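Local structure of SsDNA-binding protein essential for mitochondrial genome maintenance (6CQK) at residues R11-T17 against L28-A33. The protein binds single-stranded DNA preferentially and cooperatively, takes part in mitochondrial DNA replication and stimulates the PIF1 helicase. Numbering follows the deposited sequence.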
loop_
_atom_site.group_PDB
_atom_site.type_symbol
_atom_site.label_atom_id
_atom_site.label_comp_id
_atom_site.label_asym_id
_atom_site.label_seq_id
_atom_site.Cartn_x
_atom_site.Cartn_y
_atom_site.Cartn_z
ATOM N N ARG A 11 -11.615 3.457 12.244
ATOM C CA ARG A 11 -12.095 2.910 13.488
ATOM C C ARG A 11 -13.192 1.932 13.230
ATOM O O ARG A 11 -14.006 2.120 12.329
ATOM C CB ARG A 11 -12.579 4.024 14.418
ATOM C CG ARG A 11 -11.499 4.477 15.400
ATOM C CD ARG A 11 -11.535 5.912 15.717
ATOM N NE ARG A 11 -10.838 6.546 14.596
ATOM C CZ ARG A 11 -10.700 7.857 14.470
ATOM N NH1 ARG A 11 -11.197 8.694 15.403
ATOM N NH2 ARG A 11 -10.065 8.332 13.415
ATOM N N ILE A 12 -13.236 0.891 14.032
ATOM C CA ILE A 12 -14.279 -0.101 13.876
ATOM C C ILE A 12 -15.590 0.431 14.356
ATOM O O ILE A 12 -15.705 0.736 15.523
ATOM C CB ILE A 12 -13.885 -1.430 14.547
ATOM C CG1 ILE A 12 -12.749 -2.005 13.673
ATOM C CG2 ILE A 12 -15.090 -2.343 14.658
ATOM C CD1 ILE A 12 -12.285 -3.383 14.028
ATOM N N GLY A 13 -16.548 0.537 13.439
ATOM C CA GLY A 13 -17.801 1.168 13.713
ATOM C C GLY A 13 -18.977 0.232 13.784
ATOM O O GLY A 13 -20.101 0.644 13.631
ATOM N N SER A 14 -18.741 -1.037 14.080
ATOM C CA SER A 14 -19.848 -1.986 14.248
ATOM C C SER A 14 -19.473 -3.213 15.080
ATOM O O SER A 14 -18.272 -3.452 15.384
ATOM C CB SER A 14 -20.390 -2.419 12.885
ATOM O OG SER A 14 -19.507 -3.320 12.214
ATOM N N GLU A 15 -20.510 -3.965 15.484
ATOM C CA GLU A 15 -20.332 -5.315 16.025
ATOM C C GLU A 15 -19.801 -6.189 14.910
ATOM O O GLU A 15 -19.836 -5.848 13.732
ATOM C CB GLU A 15 -21.660 -5.943 16.525
ATOM C CG GLU A 15 -22.320 -5.490 17.847
ATOM C CD GLU A 15 -21.477 -4.565 18.712
ATOM O OE1 GLU A 15 -20.437 -5.049 19.245
ATOM O OE2 GLU A 15 -21.853 -3.353 18.853
ATOM N N PHE A 16 -19.277 -7.332 15.299
ATOM C CA PHE A 16 -18.860 -8.322 14.325
ATOM C C PHE A 16 -20.038 -9.293 14.084
ATOM O O PHE A 16 -20.151 -10.249 14.798
ATOM C CB PHE A 16 -17.601 -9.064 14.839
ATOM C CG PHE A 16 -16.398 -8.178 15.080
ATOM C CD1 PHE A 16 -15.709 -7.634 14.008
ATOM C CD2 PHE A 16 -15.916 -7.959 16.353
ATOM C CE1 PHE A 16 -14.576 -6.856 14.206
ATOM C CE2 PHE A 16 -14.781 -7.210 16.563
ATOM C CZ PHE A 16 -14.110 -6.654 15.492
ATOM N N THR A 17 -20.839 -9.107 13.042
ATOM C CA THR A 17 -21.888 -10.095 12.719
ATOM C C THR A 17 -21.374 -11.219 11.803
ATOM O O THR A 17 -20.641 -10.973 10.867
ATOM C CB THR A 17 -23.118 -9.525 11.991
ATOM O OG1 THR A 17 -22.706 -8.702 10.908
ATOM C CG2 THR A 17 -24.113 -8.787 12.903
ATOM N N LEU A 28 -17.212 -13.235 8.569
ATOM C CA LEU A 28 -17.473 -12.158 9.489
ATOM C C LEU A 28 -17.642 -10.837 8.730
ATOM O O LEU A 28 -16.999 -10.608 7.714
ATOM C CB LEU A 28 -16.307 -12.112 10.441
ATOM C CG LEU A 28 -16.551 -11.414 11.751
ATOM C CD1 LEU A 28 -17.748 -12.021 12.489
ATOM C CD2 LEU A 28 -15.289 -11.477 12.605
ATOM N N LYS A 29 -18.588 -10.014 9.171
ATOM C CA LYS A 29 -18.874 -8.671 8.568
ATOM C C LYS A 29 -18.688 -7.612 9.632
ATOM O O LYS A 29 -19.032 -7.835 10.782
ATOM C CB LYS A 29 -20.323 -8.538 8.008
ATOM C CG LYS A 29 -20.479 -8.752 6.478
ATOM C CD LYS A 29 -20.406 -7.436 5.664
ATOM C CE LYS A 29 -20.147 -7.697 4.191
ATOM N NZ LYS A 29 -21.233 -8.478 3.532
ATOM N N TYR A 30 -18.060 -6.514 9.260
ATOM C CA TYR A 30 -17.981 -5.345 10.102
ATOM C C TYR A 30 -17.672 -4.156 9.214
ATOM O O TYR A 30 -17.270 -4.311 8.047
ATOM C CB TYR A 30 -16.938 -5.500 11.217
ATOM C CG TYR A 30 -15.478 -5.446 10.768
ATOM C CD1 TYR A 30 -14.806 -6.575 10.309
ATOM C CD2 TYR A 30 -14.771 -4.262 10.813
ATOM C CE1 TYR A 30 -13.487 -6.518 9.912
ATOM C CE2 TYR A 30 -13.446 -4.226 10.405
ATOM C CZ TYR A 30 -12.813 -5.362 9.948
ATOM O OH TYR A 30 -11.499 -5.266 9.471
ATOM N N SER A 31 -17.903 -2.975 9.753
ATOM C CA SER A 31 -17.652 -1.745 9.024
ATOM C C SER A 31 -16.596 -0.879 9.753
ATOM O O SER A 31 -16.479 -0.962 10.976
ATOM C CB SER A 31 -18.943 -0.973 8.823
ATOM O OG SER A 31 -19.589 -0.818 10.073
ATOM N N ILE A 32 -15.777 -0.170 8.950
ATOM C CA ILE A 32 -14.763 0.729 9.420
ATOM C C ILE A 32 -15.242 2.130 9.043
ATOM O O ILE A 32 -15.533 2.382 7.879
ATOM C CB ILE A 32 -13.390 0.444 8.711
ATOM C CG1 ILE A 32 -12.900 -0.949 9.062
ATOM C CG2 ILE A 32 -12.306 1.453 9.128
ATOM C CD1 ILE A 32 -11.658 -1.361 8.326
ATOM N N ALA A 33 -15.272 3.021 10.012
ATOM C CA ALA A 33 -15.468 4.407 9.735
ATOM C C ALA A 33 -14.111 5.042 9.604
ATOM O O ALA A 33 -13.327 4.981 10.551
ATOM C CB ALA A 33 -16.237 5.062 10.860
#
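Phe16 sets the edge of its ring against one face of Tyr30 in an offset edge-to-face pair. The planes stand at 74° and the centroids are 5.4 Å apart. CE1 of Phe16 lies over that face, offset toward the rim, 3.8 Å from Tyr30 CG. The two side chains run side by side and point the same way. The CB of Tyr30 points toward 11-17, and with CG between the backbone N and carbonyl carbon (chi1 72°) the ring lies beside that of Phe16. Ile12 meets the CD2-CE2 side of the same ring, with CD1 3.9 Å from Tyr30 CE2, while Phe16 meets CG and CD1. Leu28 puts both methyls against Phe16 CB, CD1 at 3.8 Å. Leu58 of helix 52-59 touches both aromatic side chains, and the Tyr30 hydroxyl is hydrogen-bonded to Gln94.

The segments belong to the hairpin of strands 3-20 and 26-34 in the OB fold of the single-strand binding protein family. Arg11 and Ala33 form an antiparallel hydrogen-bonded pair. Thr17 and Lys29 form another, in which the bond from Thr17 N to Lys29 O is weak and that from Lys29 N to Thr17 O is sound. Between them the register shifts by two residues, and 13-16 loops out of regular pairing. Here the Ser14 side chain takes over a bond to the strand. Its OG accepts the N-H of Ser31 at 3.0 Å and donates to the carbonyl O of Glu15, also at 3.0 Å. One hydroxyl thus ties the loop to the strand and to its own next residue. Gly13 N bonds to Ser31 O at 2.9 Å. Arg11 NH2 forms a salt bridge with Asp2 of the second subunit.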